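Local coordinates for protein LIN-41 (Caenorhabditis elegans, PDB 4UMG), which is a TRIM-NHL protein that controls the onset of developmental plasticity in the nematode, at residues Ala20-Thr26 with Tyr101-Glu106. Sequence-based numbering, arbitrary orientation.
Sequences AIRERQT and YYPSIE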
ATOM      1  N   ALA A  20       3.473   9.978   7.725  1.00 33.19           N
ATOM      2  CA  ALA A  20       4.464  10.329   6.728  1.00 32.74           C
ATOM      3  C   ALA A  20       4.708  11.831   6.636  1.00 35.21           C
ATOM      4  O   ALA A  20       4.022  12.641   7.271  1.00 32.53           O
ATOM      5  CB  ALA A  20       4.103   9.725   5.371  1.00 32.53           C
ATOM      6  N   ILE A  21       5.784  12.187   5.954  1.00 32.33           N
ATOM      7  CA  ILE A  21       6.197  13.577   5.843  1.00 33.30           C
ATOM      8  C   ILE A  21       5.927  14.118   4.454  1.00 34.29           C
ATOM      9  O   ILE A  21       6.262  13.479   3.445  1.00 32.34           O
ATOM     10  CB  ILE A  21       7.678  13.747   6.295  1.00 37.77           C
ATOM     11  CG1 ILE A  21       7.870  13.251   7.761  1.00 38.54           C
ATOM     12  CG2 ILE A  21       8.162  15.195   6.126  1.00 40.76           C
ATOM     13  CD1 ILE A  21       9.347  13.111   8.246  1.00 46.81           C
ATOM     14  N   ARG A  22       5.354  15.320   4.411  1.00 30.99           N
ATOM     15  CA  ARG A  22       5.050  16.031   3.181  1.00 31.39           C
ATOM     16  C   ARG A  22       6.305  16.205   2.344  1.00 33.76           C
ATOM     17  O   ARG A  22       7.409  16.454   2.878  1.00 33.77           O
ATOM     18  CB  ARG A  22       4.445  17.407   3.508  1.00 35.87           C
ATOM     19  CG  ARG A  22       3.858  18.163   2.322  1.00 41.29           C
ATOM     20  CD  ARG A  22       3.362  19.546   2.735  1.00 42.02           C
ATOM     21  NE  ARG A  22       4.435  20.411   3.229  1.00 49.84           N
ATOM     22  CZ  ARG A  22       4.259  21.665   3.634  1.00 67.59           C
ATOM     23  NH1 ARG A  22       3.051  22.216   3.607  1.00 53.44           N
ATOM     24  NH2 ARG A  22       5.289  22.381   4.065  1.00 60.49           N
ATOM     25  N   GLU A  23       6.135  16.071   1.019  1.00 29.47           N
ATOM     26  CA  GLU A  23       7.179  16.309   0.013  1.00 29.10           C
ATOM     27  C   GLU A  23       8.418  15.418   0.175  1.00 35.51           C
ATOM     28  O   GLU A  23       9.548  15.828  -0.127  1.00 35.06           O
ATOM     29  CB  GLU A  23       7.566  17.818  -0.019  1.00 30.87           C
ATOM     30  CG  GLU A  23       6.416  18.711  -0.451  1.00 34.39           C
ATOM     31  CD  GLU A  23       6.708  20.198  -0.422  1.00 57.68           C
ATOM     32  OE1 GLU A  23       7.650  20.636  -1.119  1.00 53.83           O
ATOM     33  OE2 GLU A  23       5.961  20.931   0.263  1.00 57.16           O
ATOM     34  N   ARG A  24       8.205  14.189   0.660  1.00 32.60           N
ATOM     35  CA  ARG A  24       9.289  13.222   0.786  1.00 33.40           C
ATOM     36  C   ARG A  24       8.740  11.970   0.119  1.00 35.09           C
ATOM     37  O   ARG A  24       7.586  11.636   0.356  1.00 31.15           O
ATOM     38  CB  ARG A  24       9.604  12.917   2.266  1.00 36.10           C
ATOM     39  CG  ARG A  24      10.033  14.137   3.087  1.00 41.87           C
ATOM     40  CD  ARG A  24      11.519  14.215   3.321  1.00 52.76           C
ATOM     41  NE  ARG A  24      11.838  15.306   4.242  1.00 66.85           N
ATOM     42  CZ  ARG A  24      12.102  15.148   5.536  1.00 78.93           C
ATOM     43  NH1 ARG A  24      12.115  13.935   6.075  1.00 61.49           N
ATOM     44  NH2 ARG A  24      12.369  16.199   6.297  1.00 67.86           N
ATOM     45  N   GLN A  25       9.522  11.328  -0.765  1.00 32.33           N
ATOM     46  CA  GLN A  25       9.106  10.072  -1.401  1.00 32.14           C
ATOM     47  C   GLN A  25       8.962   9.052  -0.262  1.00 34.31           C
ATOM     48  O   GLN A  25       9.878   8.904   0.553  1.00 36.07           O
ATOM     49  CB  GLN A  25      10.173   9.621  -2.419  1.00 35.88           C
ATOM     50  CG  GLN A  25       9.981  10.305  -3.773  1.00 38.00           C
ATOM     51  CD  GLN A  25      10.846   9.716  -4.861  1.00 64.19           C
ATOM     52  OE1 GLN A  25      12.024   9.391  -4.659  1.00 61.75           O
ATOM     53  NE2 GLN A  25      10.284   9.599  -6.058  1.00 53.42           N
ATOM     54  N   THR A  26       7.785   8.431  -0.170  1.00 29.09           N
ATOM     55  CA  THR A  26       7.392   7.569   0.937  1.00 28.20           C
ATOM     56  C   THR A  26       7.199   6.147   0.438  1.00 32.27           C
ATOM     57  O   THR A  26       6.607   5.965  -0.623  1.00 31.33           O
ATOM     58  CB  THR A  26       6.080   8.147   1.531  1.00 30.96           C
ATOM     59  OG1 THR A  26       6.330   9.513   1.903  1.00 34.02           O
ATOM     60  CG2 THR A  26       5.568   7.363   2.735  1.00 34.75           C
ATOM     61  N   TYR A 101       5.060   6.552  -3.060  1.00 25.22           N
ATOM     62  CA  TYR A 101       4.257   7.697  -3.435  1.00 23.11           C
ATOM     63  C   TYR A 101       4.857   8.992  -2.896  1.00 26.77           C
ATOM     64  O   TYR A 101       5.677   8.970  -1.979  1.00 26.04           O
ATOM     65  CB  TYR A 101       2.778   7.509  -3.011  1.00 23.98           C
ATOM     66  CG  TYR A 101       2.559   7.685  -1.527  1.00 24.47           C
ATOM     67  CD1 TYR A 101       2.831   6.648  -0.632  1.00 26.47           C
ATOM     68  CD2 TYR A 101       2.022   8.865  -1.016  1.00 25.26           C
ATOM     69  CE1 TYR A 101       2.598   6.795   0.736  1.00 27.60           C
ATOM     70  CE2 TYR A 101       1.861   9.051   0.353  1.00 24.51           C
ATOM     71  CZ  TYR A 101       2.141   8.009   1.226  1.00 27.50           C
ATOM     72  OH  TYR A 101       1.959   8.164   2.574  1.00 29.59           O
ATOM     73  N   TYR A 102       4.440  10.129  -3.457  1.00 23.34           N
ATOM     74  CA  TYR A 102       4.978  11.443  -3.058  1.00 23.62           C
ATOM     75  C   TYR A 102       3.827  12.329  -2.599  1.00 26.60           C
ATOM     76  O   TYR A 102       3.047  12.798  -3.438  1.00 24.88           O
ATOM     77  CB  TYR A 102       5.681  12.069  -4.244  1.00 25.88           C
ATOM     78  CG  TYR A 102       6.377  13.371  -3.939  1.00 26.14           C
ATOM     79  CD1 TYR A 102       7.691  13.390  -3.479  1.00 28.86           C
ATOM     80  CD2 TYR A 102       5.757  14.591  -4.196  1.00 26.41           C
ATOM     81  CE1 TYR A 102       8.353  14.591  -3.241  1.00 29.64           C
ATOM     82  CE2 TYR A 102       6.435  15.801  -4.017  1.00 29.12           C
ATOM     83  CZ  TYR A 102       7.740  15.790  -3.549  1.00 32.57           C
ATOM     84  OH  TYR A 102       8.416  16.965  -3.323  1.00 35.30           O
ATOM     85  N   PRO A 103       3.655  12.498  -1.266  1.00 25.23           N
ATOM     86  CA  PRO A 103       2.551  13.329  -0.769  1.00 24.75           C
ATOM     87  C   PRO A 103       2.930  14.804  -0.837  1.00 30.08           C
ATOM     88  O   PRO A 103       3.774  15.243  -0.057  1.00 30.05           O
ATOM     89  CB  PRO A 103       2.348  12.838   0.660  1.00 27.75           C
ATOM     90  CG  PRO A 103       3.680  12.268   1.066  1.00 33.07           C
ATOM     91  CD  PRO A 103       4.480  11.966  -0.162  1.00 29.59           C
ATOM     92  N   SER A 104       2.319  15.559  -1.773  1.00 26.66           N
ATOM     93  CA  SER A 104       2.693  16.977  -1.973  1.00 26.63           C
ATOM     94  C   SER A 104       2.100  17.923  -0.935  1.00 32.38           C
ATOM     95  O   SER A 104       2.622  19.017  -0.718  1.00 34.27           O
ATOM     96  CB  SER A 104       2.318  17.429  -3.383  1.00 28.48           C
ATOM     97  OG  SER A 104       0.926  17.671  -3.511  1.00 31.92           O
ATOM     98  N   ILE A 105       0.978  17.528  -0.327  1.00 30.31           N
ATOM     99  CA  ILE A 105       0.261  18.357   0.627  1.00 31.47           C
ATOM    100  C   ILE A 105       0.064  17.629   1.965  1.00 33.33           C
ATOM    101  O   ILE A 105       0.040  16.391   2.020  1.00 28.65           O
ATOM    102  CB  ILE A 105      -1.060  18.907   0.025  1.00 34.90           C
ATOM    103  CG1 ILE A 105      -2.070  17.789  -0.328  1.00 33.00           C
ATOM    104  CG2 ILE A 105      -0.791  19.824  -1.169  1.00 39.05           C
ATOM    105  CD1 ILE A 105      -3.508  18.293  -0.597  1.00 34.91           C
ATOM    106  N   GLU A 106      -0.086  18.409   3.039  1.00 31.60           N
ATOM    107  CA  GLU A 106      -0.304  17.861   4.378  1.00 31.14           C
ATOM    108  C   GLU A 106      -1.732  17.380   4.493  1.00 33.26           C
ATOM    109  O   GLU A 106      -2.595  17.892   3.776  1.00 34.00           O
ATOM    110  CB  GLU A 106      -0.050  18.954   5.448  1.00 34.09           C
ATOM    111  CG  GLU A 106      -0.739  20.287   5.174  1.00 46.77           C
ATOM    112  CD  GLU A 106       0.086  21.319   4.417  1.00 74.65           C
ATOM    113  OE1 GLU A 106       0.340  21.133   3.200  1.00 52.27           O
ATOM    114  OE2 GLU A 106       0.461  22.335   5.043  1.00 75.88           O
TER
HETATM  115  O   HOH W   1       7.217  19.253  -4.037  1.00 37.39           O
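Thr26 and Tyr101 form an antiparallel hydrogen-bonded pair, Thr26 N reaching Tyr101 O at 2.8 Å and Tyr101 N returning to Thr26 O, and beyond it the type II turn from Ile21 to Arg24 gives a third backbone bond, Glu23 N to Pro103 O, nearly straight at 173°. On the face that Thr26 shares with Tyr101, the threonine CB lies over the phenol ring, 4.1 Å from its centroid in a CH-pi contact. Thr26 CG2, anti to the backbone N, sits above the rim of the same face, 3.6 Å from Tyr101 CE1 and close to OH, while OG1 turns back to Arg24 O at 2.9 Å. The Pro103 ring packs against the turn, CD meeting Arg24 O and CG Ile21 O. Tyr102 lays its ring beside the Glu23 backbone, and a water joins its OH to Glu23 OE1. With CG anti to the backbone N (chi1 -170°) and a bend at chi3, Arg22 passes over Ser104 O and brings NH1 to Glu106 OE1, 2.9 Å away; the oxygen lies in the guanidinium plane, yet the nitrogen stands above the carboxylate plane. Glu23 OE2 adds charge attraction to NE, from well outside the guanidinium plane. With an alanine for Arg22, Glu106 and Glu23 would probably both lose their shared positive partner, and Ser104 O the aliphatic chain crossing it. Both segments belong to the filamin repeat, an immunoglobulin-like fold: the turn links strands 19-21 and 26-31, the other loop leads from strand 96-101 to 107-115, and Ile129 of strand 118-130 touches Ala20, Tyr101 and Pro103.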